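Transcriptional regulator, LacI family (Burkholderia phymatum, PDB 2RGY) probably regulates transcription by binding DNA in response to a small effector, likely a sugar, held by its periplasmic-binding-protein-like domain. Local coordinates at residues H112-G115 against G116-A119; D142-E145 against R146-F150; C195-D198 against T199-V202. All coordinates share one frame; numbering follows the deposited sequence.

Contact 1 of 3, residues H112-G115 against G116-A119; sequences HRRG and GELA
Arg114 and Glu117 meet through a salt bridge on the outer side of helix 112-125, with Arg114 NH1 2.8 Å from Glu117 OE1. The N-H...O angle of 133° shows that the bond is bent, and the oxygen lies somewhat out of the guanidinium plane. Guanidinium and carboxylate planes are turned 82° apart, so one NH1-to-OE1 contact joins them and no paired, two-pronged arrangement forms. Arg114 gets there by a bend: chi2 of 67° folds a chain that starts away from the following turn back along the helix. The same fold lays one guanidinium face on Leu118, whose CD2 stands 3.6 Å above the plane over its centre, nearest to Arg114 CZ at 3.7 Å. Leu118 CG also rests 3.3 Å from Arg114 O, the carbonyl that accepts from Leu118 N.

These are i to i+3 and i to i+4 contacts within the first turns of an alpha helix. The bonds from Gly116 N to His112 O (2.8 Å), from Glu117 N to Arg113 O and from Ala119 N to Gly115 O continue the i to i+4 ladder.

Further out, Asp111 OD2 accepts from Arg114 N just before the helix, and Val272 packs on the side chains of both Arg114 and Leu118. Glu117 OE2 has a second, long and weak ion pair with Arg156. On the buried side, His112 is fixed through both ring nitrogens, NE2 to Asn97 OD1 and ND1 to Tyr224 OH.

Contact 2 of 3, residues D142-E145 against R146-F150; sequences DNVE and RLDGF
Asp142 grips Arg146, one helical turn later, with both its carboxylate and its backbone carbonyl. Asp142 OD2 forms a salt bridge to Arg146 NH2 at 3.1 Å, while Asp142 O receives three weak bonds from the same arginine: from its NE at 3.1 Å, its NH2 at 3.4 Å and its backbone N at 3.3 Å. The side-chain bonds are bent because the guanidinium is turned back on Asp142 O.

The torsions account for this. Asp142 has chi1 of 49°, with CG lodged between the backbone N and the carbonyl carbon, and its carboxylate lies beside the arginine, pointing the same way. Arg146 runs extended through chi1 and chi2, then turns at chi3 (-44°), which brings NE and NH2 back to the Asp142 carbonyl and sets one guanidinium face over Asn143 CA. Carboxylate and guanidinium planes are 72° apart, consistent with a bridge carried by NH2 alone. The remaining nitrogen, NH1, donates to Ala196 O beyond the helix.

Asp148 brings OD1 to 2.9 Å from Val144 O; two acceptors so close should repel, but OD1 is held by a salt bridge to Arg161. Val144 O meanwhile takes the Asp148 N-H at 2.8 Å. Gly149 N bonds to Glu145 O at 3.0 Å.

Helix 141-155 is the crossover of a beta-alpha-beta unit between strands 131-135 and 166-168. Leu147 packs on Val133 and Ser135 of the first strand, Phe150 stacks on Phe194 and touches Ala120, and Asp142 and Arg146 face His112 of helix 112-125.

Contact 3 of 3, residues C195-D198 against T199-V202; sequences CAND and TMAV
Asn197 caps the helix that Met200 belongs to, and its side chain can be followed outward. From CB, a chi1 of 80° sets CG between the backbone N and the carbonyl carbon, turning the amide back over the first turn. CG lies 3.7 Å from Thr199 N. From there the two branches part. OD1 accepts from Met200 N at 2.8 Å in a nearly straight bond, N-H...O 166°, although the donor stands 36° above the amide plane; the same oxygen is 3.1 Å from Met200 CG. ND2 passes Thr199 CB at 3.5 Å and donates to Phe171 O, which fixes the flip of the amide and leaves OD1 toward the helix.

This is the classical N-cap, placed where strand 192-195 gives way to helix 198-210 within the periplasmic-binding-protein-like domain. Behind the cap, Asn197 O accepts from Ala201 N and Asp198 O from Val202 N.

Two apolar contacts join the turn to the preceding residues. The side chain of the selenomethionine Met200 crosses that of Asn197 at about a right angle and bends at chi3, bringing CE to 3.6 Å from Ala196 CB. Cys195 CB meets Ala201 CB, also at 3.6 Å, and Cys195 SG lies 3.6 Å from Ala201 CA. The Asp198 carboxylate, in the first turn, is bonded outside the two segments: OD2 accepts from Asp227 N and OD1 bonds with Ser239 OG. Val202 packs against Tyr232 of the second subunit.

All three contacts are local, each within one continuous stretch, but their settings differ. Contact 1 is partly buried, with its charged pair on the exposed side of helix 112-125; contacts 2 and 3 are buried. Contacts 1 and 2 lie on neighbouring helices with centres 7 Å apart and touch, for example where Gly116 O packs against Phe150. Contact 3, about 15 Å from contact 1 between centres, does not touch it, yet meets contact 2 at the Arg146 end. Contacts 1 and 2, wholly within helices, use an arginine-acid bridge, whereas 195-202 relies on amide capping and apolar side chains at a strand-to-helix junction.

Contact 1 of 3, residues H112-G115 against G116-A119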
# COMPACT_ATOMS: atom_id res chain seq x y z
N HIS A 112 8.65 -20.35 5.76
CA HIS A 112 9.23 -19.82 4.52
C HIS A 112 9.96 -20.87 3.69
O HIS A 112 10.02 -20.78 2.47
CB HIS A 112 10.19 -18.66 4.83
CG HIS A 112 9.50 -17.42 5.29
ND1 HIS A 112 8.54 -16.77 4.54
CD2 HIS A 112 9.62 -16.70 6.44
CE1 HIS A 112 8.10 -15.72 5.19
NE2 HIS A 112 8.73 -15.65 6.35
N ARG A 113 10.52 -21.88 4.36
CA ARG A 113 11.24 -22.95 3.67
C ARG A 113 10.23 -23.61 2.74
O ARG A 113 10.47 -23.76 1.54
CB ARG A 113 11.77 -23.96 4.68
CG ARG A 113 12.77 -24.96 4.14
CD ARG A 113 13.17 -25.93 5.25
NE ARG A 113 14.58 -26.29 5.20
CZ ARG A 113 15.15 -27.19 6.01
NH1 ARG A 113 14.43 -27.81 6.94
NH2 ARG A 113 16.45 -27.48 5.88
N ARG A 114 9.09 -23.97 3.31
CA ARG A 114 8.02 -24.60 2.55
C ARG A 114 7.52 -23.65 1.47
O ARG A 114 7.13 -24.07 0.38
CB ARG A 114 6.88 -24.96 3.50
CG ARG A 114 5.60 -25.40 2.83
CD ARG A 114 5.74 -26.71 2.09
NE ARG A 114 4.43 -27.15 1.64
CZ ARG A 114 4.20 -28.27 0.96
NH1 ARG A 114 5.21 -29.08 0.65
NH2 ARG A 114 2.96 -28.59 0.60
N GLY A 115 7.53 -22.35 1.78
CA GLY A 115 7.09 -21.36 0.81
C GLY A 115 7.97 -21.37 -0.42
O GLY A 115 7.47 -21.38 -1.55
N GLY A 116 9.29 -21.36 -0.22
CA GLY A 116 10.20 -21.38 -1.35
C GLY A 116 10.06 -22.68 -2.13
O GLY A 116 10.10 -22.69 -3.36
N GLU A 117 9.87 -23.77 -1.40
CA GLU A 117 9.71 -25.09 -2.00
C GLU A 117 8.54 -25.09 -2.99
O GLU A 117 8.68 -25.55 -4.12
CB GLU A 117 9.49 -26.11 -0.89
CG GLU A 117 9.23 -27.53 -1.34
CD GLU A 117 9.04 -28.45 -0.16
OE1 GLU A 117 7.91 -28.98 0.02
OE2 GLU A 117 10.02 -28.65 0.60
N LEU A 118 7.41 -24.55 -2.56
CA LEU A 118 6.21 -24.48 -3.39
C LEU A 118 6.42 -23.62 -4.65
O LEU A 118 5.88 -23.92 -5.71
CB LEU A 118 5.02 -23.93 -2.59
CG LEU A 118 4.45 -24.82 -1.47
CD1 LEU A 118 3.35 -24.09 -0.73
CD2 LEU A 118 3.90 -26.10 -2.07
N ALA A 119 7.20 -22.56 -4.52
CA ALA A 119 7.47 -21.68 -5.65
C ALA A 119 8.23 -22.46 -6.70
O ALA A 119 7.91 -22.41 -7.89
CB ALA A 119 8.28 -20.48 -5.20

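Contact 2 of 3, residues D142-E145 against R146-F150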
# COMPACT_ATOMS: atom_id res chain seq x y z
N ASP A 142 14.20 -14.29 6.59
CA ASP A 142 12.99 -14.77 5.94
C ASP A 142 13.31 -15.04 4.47
O ASP A 142 12.70 -15.91 3.84
CB ASP A 142 11.87 -13.74 6.06
CG ASP A 142 12.32 -12.34 5.67
OD1 ASP A 142 13.41 -11.92 6.13
OD2 ASP A 142 11.59 -11.66 4.92
N ASN A 143 14.28 -14.31 3.93
CA ASN A 143 14.66 -14.48 2.54
C ASN A 143 15.56 -15.69 2.37
O ASN A 143 15.37 -16.48 1.45
CB ASN A 143 15.38 -13.23 2.03
CG ASN A 143 15.73 -13.31 0.56
OD1 ASN A 143 16.85 -13.66 0.18
ND2 ASN A 143 14.75 -13.01 -0.29
N VAL A 144 16.51 -15.86 3.28
CA VAL A 144 17.42 -16.98 3.20
C VAL A 144 16.72 -18.34 3.25
O VAL A 144 17.10 -19.26 2.52
CB VAL A 144 18.47 -16.91 4.33
CG1 VAL A 144 19.40 -18.12 4.26
CG2 VAL A 144 19.27 -15.63 4.19
N GLU A 145 15.72 -18.47 4.11
CA GLU A 145 15.00 -19.74 4.24
C GLU A 145 14.07 -19.95 3.07
O GLU A 145 13.78 -21.07 2.67
CB GLU A 145 14.23 -19.77 5.56
CG GLU A 145 15.08 -20.26 6.71
CD GLU A 145 14.68 -19.68 8.04
OE1 GLU A 145 13.46 -19.69 8.34
OE2 GLU A 145 15.58 -19.21 8.79
N ARG A 146 13.62 -18.84 2.51
CA ARG A 146 12.75 -18.84 1.35
C ARG A 146 13.57 -19.43 0.18
O ARG A 146 13.11 -20.31 -0.55
CB ARG A 146 12.36 -17.40 1.06
CG ARG A 146 11.28 -17.19 0.04
CD ARG A 146 10.85 -15.72 0.10
NE ARG A 146 10.70 -15.28 1.50
CZ ARG A 146 10.21 -14.11 1.88
NH1 ARG A 146 9.80 -13.22 0.98
NH2 ARG A 146 10.13 -13.82 3.17
N LEU A 147 14.78 -18.92 0.01
CA LEU A 147 15.67 -19.39 -1.05
C LEU A 147 16.13 -20.82 -0.77
O LEU A 147 16.23 -21.63 -1.68
CB LEU A 147 16.91 -18.49 -1.16
CG LEU A 147 16.73 -17.04 -1.59
CD1 LEU A 147 18.11 -16.38 -1.66
CD2 LEU A 147 16.03 -16.96 -2.95
N ASP A 148 16.43 -21.12 0.49
CA ASP A 148 16.88 -22.46 0.85
C ASP A 148 15.85 -23.49 0.38
O ASP A 148 16.21 -24.46 -0.27
CB ASP A 148 17.08 -22.56 2.36
CG ASP A 148 18.42 -21.98 2.80
OD1 ASP A 148 19.09 -21.28 1.99
OD2 ASP A 148 18.79 -22.23 3.96
N GLY A 149 14.58 -23.26 0.72
CA GLY A 149 13.52 -24.17 0.31
C GLY A 149 13.40 -24.24 -1.19
O GLY A 149 13.16 -25.30 -1.77
N PHE A 150 13.56 -23.09 -1.85
CA PHE A 150 13.48 -23.04 -3.30
C PHE A 150 14.56 -23.95 -3.90
O PHE A 150 14.27 -24.80 -4.74
CB PHE A 150 13.71 -21.61 -3.78
CG PHE A 150 13.64 -21.44 -5.26
CD1 PHE A 150 12.40 -21.39 -5.91
CD2 PHE A 150 14.80 -21.30 -6.02
CE1 PHE A 150 12.33 -21.20 -7.30
CE2 PHE A 150 14.74 -21.11 -7.40
CZ PHE A 150 13.49 -21.05 -8.04

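Contact 3 of 3, residues C195-D198 against T199-V202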
# COMPACT_ATOMS: atom_id res chain seq x y z
N CYS A 195 10.31 -14.38 -7.84
CA CYS A 195 10.56 -13.12 -7.16
C CYS A 195 10.22 -13.25 -5.68
O CYS A 195 9.12 -13.65 -5.32
CB CYS A 195 9.72 -12.01 -7.79
SG CYS A 195 10.22 -11.66 -9.48
N ALA A 196 11.18 -12.89 -4.83
CA ALA A 196 11.05 -12.99 -3.38
C ALA A 196 9.79 -12.37 -2.77
O ALA A 196 9.41 -12.72 -1.65
CB ALA A 196 12.30 -12.41 -2.72
N ASN A 197 9.17 -11.44 -3.49
CA ASN A 197 7.92 -10.83 -3.02
C ASN A 197 7.14 -10.29 -4.21
O ASN A 197 7.72 -10.03 -5.26
CB ASN A 197 8.20 -9.73 -1.96
CG ASN A 197 8.63 -8.40 -2.56
OD1 ASN A 197 9.08 -8.32 -3.70
ND2 ASN A 197 8.51 -7.34 -1.76
N ASP A 198 5.83 -10.16 -4.03
CA ASP A 198 4.95 -9.68 -5.10
C ASP A 198 5.35 -8.31 -5.64
O ASP A 198 5.20 -8.05 -6.84
CB ASP A 198 3.49 -9.65 -4.62
CG ASP A 198 2.91 -11.04 -4.41
OD1 ASP A 198 3.52 -12.03 -4.86
OD2 ASP A 198 1.83 -11.16 -3.80
N THR A 199 5.84 -7.44 -4.77
CA THR A 199 6.24 -6.09 -5.17
C THR A 199 7.29 -6.14 -6.28
O THR A 199 7.11 -5.53 -7.33
CB THR A 199 6.80 -5.29 -3.98
OG1 THR A 199 5.75 -5.05 -3.04
CG2 THR A 199 7.37 -3.95 -4.44
N MSE A 200 8.37 -6.87 -6.04
CA MSE A 200 9.42 -6.95 -7.05
C MSE A 200 8.89 -7.69 -8.29
O MSE A 200 9.28 -7.38 -9.42
CB MSE A 200 10.66 -7.64 -6.48
CG MSE A 200 11.34 -6.92 -5.31
SE MSE A 200 12.98 -7.60 -4.90
CE MSE A 200 12.53 -9.22 -4.28
N ALA A 201 8.01 -8.67 -8.07
CA ALA A 201 7.44 -9.44 -9.18
C ALA A 201 6.66 -8.52 -10.11
O ALA A 201 6.73 -8.64 -11.32
CB ALA A 201 6.53 -10.55 -8.65
N VAL A 202 5.89 -7.61 -9.53
CA VAL A 202 5.10 -6.68 -10.33
C VAL A 202 6.02 -5.81 -11.17
O VAL A 202 5.72 -5.55 -12.33
CB VAL A 202 4.21 -5.80 -9.45
CG1 VAL A 202 3.59 -4.68 -10.29
CG2 VAL A 202 3.13 -6.65 -8.82